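Long-range contacts in putative lipoprotein (Pectobacterium atrosepticum SCRI1043, PDB 3BDU), which is of unknown function but is a small all-beta DUF903 protein, probably SH3-like and a putative lipoprotein held at the cell membrane: residues A[3-7]-A[17-21]; A[24-30]-A[41-47]. One frame throughout, in Å; residues are numbered along the deposited sequence.

Contact 1 of 2, residues A[3-7]-A[17-21]; sequences SNYVL and AEGKP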
# COMPACT_ATOMS: atom_id res chain seq x y z
N SER A 3 -29.68 11.18 1.41
CA SER A 3 -28.69 11.87 2.22
C SER A 3 -27.46 12.29 1.42
O SER A 3 -26.87 11.49 0.70
CB SER A 3 -28.25 10.97 3.39
OG SER A 3 -27.71 9.75 2.91
N ASN A 4 -27.09 13.56 1.55
CA ASN A 4 -25.93 14.10 0.85
C ASN A 4 -24.68 13.97 1.71
O ASN A 4 -24.76 13.89 2.93
CB ASN A 4 -26.14 15.58 0.51
CG ASN A 4 -27.20 15.80 -0.55
OD1 ASN A 4 -27.09 15.30 -1.67
ND2 ASN A 4 -28.24 16.54 -0.19
N TYR A 5 -23.53 13.95 1.05
CA TYR A 5 -22.26 13.86 1.74
C TYR A 5 -21.34 14.93 1.17
O TYR A 5 -21.54 15.41 0.05
CB TYR A 5 -21.62 12.49 1.52
CG TYR A 5 -22.26 11.37 2.31
CD1 TYR A 5 -21.62 10.82 3.42
CD2 TYR A 5 -23.52 10.88 1.97
CE1 TYR A 5 -22.21 9.80 4.17
CE2 TYR A 5 -24.12 9.87 2.71
CZ TYR A 5 -23.46 9.33 3.81
OH TYR A 5 -24.06 8.33 4.53
N VAL A 6 -20.35 15.33 1.95
CA VAL A 6 -19.38 16.31 1.51
C VAL A 6 -18.00 15.67 1.62
O VAL A 6 -17.59 15.27 2.71
CB VAL A 6 -19.38 17.57 2.40
CG1 VAL A 6 -18.30 18.53 1.92
CG2 VAL A 6 -20.75 18.26 2.37
N LEU A 7 -17.30 15.54 0.50
CA LEU A 7 -15.96 14.95 0.50
C LEU A 7 -14.91 16.06 0.54
O LEU A 7 -15.00 17.04 -0.20
CB LEU A 7 -15.73 14.12 -0.77
CG LEU A 7 -16.48 12.82 -1.04
CD1 LEU A 7 -17.99 13.08 -1.02
CD2 LEU A 7 -16.05 12.25 -2.38
N ALA A 17 -21.74 15.17 -2.65
CA ALA A 17 -22.14 13.90 -3.24
C ALA A 17 -23.58 13.61 -2.85
O ALA A 17 -23.99 13.91 -1.73
CB ALA A 17 -21.23 12.78 -2.74
N GLU A 18 -24.33 13.04 -3.79
CA GLU A 18 -25.72 12.65 -3.56
C GLU A 18 -25.64 11.15 -3.26
O GLU A 18 -25.49 10.35 -4.18
CB GLU A 18 -26.57 12.87 -4.81
CG GLU A 18 -26.85 14.32 -5.14
CD GLU A 18 -27.93 14.48 -6.22
OE1 GLU A 18 -27.69 14.07 -7.38
OE2 GLU A 18 -29.01 15.00 -5.90
N GLY A 19 -25.74 10.79 -1.99
CA GLY A 19 -25.64 9.38 -1.64
C GLY A 19 -24.22 9.13 -1.14
O GLY A 19 -23.30 9.86 -1.51
N LYS A 20 -24.04 8.10 -0.32
CA LYS A 20 -22.73 7.80 0.24
C LYS A 20 -21.70 7.32 -0.76
O LYS A 20 -21.92 6.34 -1.47
CB LYS A 20 -22.84 6.76 1.36
CG LYS A 20 -21.55 6.62 2.17
CD LYS A 20 -21.67 5.69 3.38
CE LYS A 20 -21.49 4.24 3.00
NZ LYS A 20 -21.45 3.36 4.20
N PRO A 21 -20.56 8.01 -0.85
CA PRO A 21 -19.53 7.57 -1.79
C PRO A 21 -19.04 6.21 -1.29
O PRO A 21 -18.98 5.97 -0.09
CB PRO A 21 -18.45 8.65 -1.66
CG PRO A 21 -19.26 9.88 -1.31
CD PRO A 21 -20.24 9.34 -0.30

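Contact 2 of 2, residues A[24-30]-A[41-47]; sequences DDETGMI and QINRDNV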
# COMPACT_ATOMS: atom_id res chain seq x y z
N ASP A 24 -15.45 1.43 -5.50
CA ASP A 24 -15.92 0.68 -6.66
C ASP A 24 -14.87 -0.41 -6.85
O ASP A 24 -13.72 -0.12 -7.20
CB ASP A 24 -15.97 1.59 -7.89
CG ASP A 24 -16.36 0.86 -9.16
OD1 ASP A 24 -16.31 -0.39 -9.19
OD2 ASP A 24 -16.72 1.54 -10.14
N ASP A 25 -15.24 -1.66 -6.61
CA ASP A 25 -14.30 -2.76 -6.75
C ASP A 25 -13.73 -2.92 -8.15
O ASP A 25 -12.64 -3.46 -8.32
CB ASP A 25 -14.95 -4.06 -6.28
CG ASP A 25 -15.06 -4.15 -4.77
OD1 ASP A 25 -15.21 -3.10 -4.12
OD2 ASP A 25 -15.00 -5.27 -4.23
N GLU A 26 -14.45 -2.44 -9.16
CA GLU A 26 -13.97 -2.55 -10.54
C GLU A 26 -12.81 -1.59 -10.84
O GLU A 26 -12.05 -1.82 -11.78
CB GLU A 26 -15.10 -2.28 -11.53
CG GLU A 26 -16.34 -3.16 -11.34
CD GLU A 26 -17.33 -3.06 -12.49
OE1 GLU A 26 -17.54 -1.94 -13.02
OE2 GLU A 26 -17.92 -4.09 -12.87
N THR A 27 -12.67 -0.54 -10.04
CA THR A 27 -11.61 0.44 -10.27
C THR A 27 -10.68 0.65 -9.09
O THR A 27 -9.54 1.09 -9.26
CB THR A 27 -12.18 1.82 -10.61
OG1 THR A 27 -12.91 2.31 -9.49
CG2 THR A 27 -13.10 1.73 -11.82
N GLY A 28 -11.18 0.36 -7.89
CA GLY A 28 -10.40 0.55 -6.68
C GLY A 28 -10.46 1.99 -6.17
O GLY A 28 -9.82 2.34 -5.18
N MSE A 29 -11.23 2.83 -6.85
CA MSE A 29 -11.36 4.22 -6.44
C MSE A 29 -12.71 4.46 -5.75
O MSE A 29 -13.55 3.56 -5.70
CB MSE A 29 -11.20 5.11 -7.68
CG MSE A 29 -9.87 4.90 -8.40
SE MSE A 29 -9.80 5.96 -10.03
CE MSE A 29 -10.79 4.79 -11.17
N ILE A 30 -12.90 5.65 -5.19
CA ILE A 30 -14.15 5.96 -4.52
C ILE A 30 -15.11 6.53 -5.57
O ILE A 30 -14.80 7.50 -6.24
CB ILE A 30 -13.94 6.99 -3.41
CG1 ILE A 30 -13.09 6.36 -2.30
CG2 ILE A 30 -15.28 7.48 -2.86
CD1 ILE A 30 -12.73 7.32 -1.20
N GLN A 41 -15.48 9.43 -9.98
CA GLN A 41 -14.63 8.53 -9.23
C GLN A 41 -13.42 9.35 -8.81
O GLN A 41 -12.96 10.21 -9.57
CB GLN A 41 -14.17 7.34 -10.08
CG GLN A 41 -15.30 6.52 -10.68
CD GLN A 41 -15.21 5.05 -10.31
OE1 GLN A 41 -14.25 4.62 -9.67
NE2 GLN A 41 -16.22 4.27 -10.71
N ILE A 42 -12.92 9.10 -7.61
CA ILE A 42 -11.76 9.84 -7.12
C ILE A 42 -10.82 8.89 -6.39
O ILE A 42 -11.27 8.03 -5.63
CB ILE A 42 -12.21 10.98 -6.18
CG1 ILE A 42 -10.99 11.74 -5.66
CG2 ILE A 42 -13.02 10.42 -5.00
CD1 ILE A 42 -11.34 12.97 -4.85
N ASN A 43 -9.52 9.02 -6.64
CA ASN A 43 -8.53 8.17 -5.99
C ASN A 43 -8.70 8.24 -4.46
O ASN A 43 -8.76 9.33 -3.89
CB ASN A 43 -7.12 8.63 -6.38
CG ASN A 43 -6.04 7.63 -5.98
OD1 ASN A 43 -5.93 7.26 -4.81
ND2 ASN A 43 -5.23 7.20 -6.95
N ARG A 44 -8.76 7.08 -3.80
CA ARG A 44 -8.93 7.02 -2.35
C ARG A 44 -7.86 7.83 -1.62
O ARG A 44 -8.10 8.34 -0.53
CB ARG A 44 -8.86 5.57 -1.85
CG ARG A 44 -9.92 4.63 -2.42
CD ARG A 44 -9.61 3.18 -2.04
NE ARG A 44 -9.49 3.02 -0.59
CZ ARG A 44 -9.22 1.87 0.01
NH1 ARG A 44 -9.04 0.77 -0.71
NH2 ARG A 44 -9.14 1.81 1.34
N ASP A 45 -6.67 7.92 -2.21
CA ASP A 45 -5.58 8.66 -1.59
C ASP A 45 -5.82 10.17 -1.59
O ASP A 45 -5.17 10.90 -0.84
CB ASP A 45 -4.25 8.35 -2.27
CG ASP A 45 -3.86 6.89 -2.13
OD1 ASP A 45 -4.14 6.31 -1.06
OD2 ASP A 45 -3.25 6.32 -3.07
N ASN A 46 -6.78 10.63 -2.39
CA ASN A 46 -7.07 12.05 -2.46
C ASN A 46 -8.29 12.42 -1.62
O ASN A 46 -8.78 13.55 -1.70
CB ASN A 46 -7.31 12.49 -3.90
CG ASN A 46 -7.21 14.01 -4.07
OD1 ASN A 46 -7.70 14.57 -5.05
ND2 ASN A 46 -6.56 14.67 -3.12
N VAL A 47 -8.79 11.48 -0.82
CA VAL A 47 -9.94 11.74 0.03
C VAL A 47 -9.49 11.73 1.48
O VAL A 47 -9.13 10.68 2.04
CB VAL A 47 -11.07 10.70 -0.18
CG1 VAL A 47 -12.24 11.02 0.75
CG2 VAL A 47 -11.54 10.72 -1.63
O HOH W 1 -8.09 4.64 -5.12
O HOH W 2 -8.63 0.60 -3.58

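Contact 1 of 2, residues A[3-7]-A[17-21]
Tyr-5 and Ala-17 face each other as a hydrogen-bonded antiparallel pair in the hairpin of strands 4-9 and 14-18. Two backbone bonds hold them: Tyr-5 N to Ala-17 O (2.8 Å) and Ala-17 N to Tyr-5 O (2.7 Å), the second nearly straight at 172°. A third, weak bond runs from Gly-19 N to Ser-3 O. Past it the chain turns, and Lys-20 and Pro-21 fold back against Tyr-5.

Tyr-5 CB and CG lie against Pro-21 CD. The ring then leans out over Lys-20, because CG stands anti to the carbonyl carbon, chi1 -75°. CD2 meets Gly-19 O and Lys-20 CA. Tyr-5 CE2 lies 3.5 Å from Lys-20 CA. Lys-20 CA sits over one face but displaced toward the rim, 3.8 Å from the centroid of the Tyr-5 ring, in a CH-pi contact. CZ touches Lys-20 CB, and CE1 touches Lys-20 CG. At the tip, Tyr-5 OH comes to 3.7 Å from Lys-20 CD and is hydrogen-bonded to Lys-52 NZ. Lys-20 NZ leads on to Asp-24 and Glu-26 of the second subunit, where it forms salt bridges.

Leu-7 CD1 packs on Ala-17 CB at 3.7 Å and sits tightly on Pro-21 CG at 3.5 Å. Tyr-32 and Met-50 of the same chain extend this apolar patch.

Gly-19 has a positive phi (100°), where a CB would jam against the preceding carbonyl oxygen. The chemistry is thus divided: backbone bonds zip the hairpin, carbon contacts pack the face that carries Tyr-5 and Ala-17, and the Lys-20 amino group pairs with acids of the second subunit.

Contact 2 of 2, residues A[24-30]-A[41-47]
Thr-27 OG1 is gripped from two sides of the contact. Thr-27 OG1 donates to Gln-41 OE1 (2.7 Å) and accepts from Met-29 N within its own loop, closing an ST turn. The hydroxyl lies between the backbone N and the carbonyl carbon, chi1 64°, and from there it serves both partners. The other end of the same amide is also held. Gln-41 NE2 donates to Asp-24 OD2 (2.8 Å), which lies in the amide plane and is met on its anti side. The carboxylate and amide planes are 44° apart. Bonds at both ends probably fix the rotation of the Gln-41 amide. Asp-24 OD2 also pairs with Lys-20 of the third subunit, while its OD1 accepts from Glu-26 N in an Asx turn.

Ile-30, already in strand 30-33, and Ile-42 form an antiparallel hydrogen-bonded pair, through Ile-30 N to Ile-42 O and Ile-42 N to Ile-30 O (2.8 Å). Ile-30 CB rests on Ile-42 CG2 at 3.9 Å. Ile-30 CD1 meets Val-47 CG2 tip to tip at 3.6 Å. The Arg-44 and Ile-30 side chains cross at about a right angle, with Arg-44 CG on Ile-30 CG1.

Gly-28 O is bridged to Arg-44 by two waters. Water 1 links it to Arg-44 N. Water 2 links it to Arg-44 NH1, lying in the guanidinium plane at its edge.

The contact ties the loop between strands 22-23 and 30-33 to strand 39-42 and the 3-10 turn 44-46, which leads into strand 47-52. Gln-41 and Ile-42 also pair with a strand of the third subunit, so the sheet runs on across that interface.

Overall arrangement
The two contacts come in series along the chain: contact 1 closes before contact 2 opens. Their centres are about 15 Å apart, on opposite sides of the chain's centre. Contact 1 lies in the sheet of strands 14-18, 4-9 and 47-52. Contact 2 joins strands 30-33 and 39-42 of the other sheet and ends where strand 47-52 begins. They touch where Pro-21 CB packs on Ile-30 CG2 at 3.6 Å, at the junction of the two sheets. Both touch the second subunit. Contact 1 faces the second subunit with groups of the kind that contact 2 meets on the third, consistent with one interface repeated between copies.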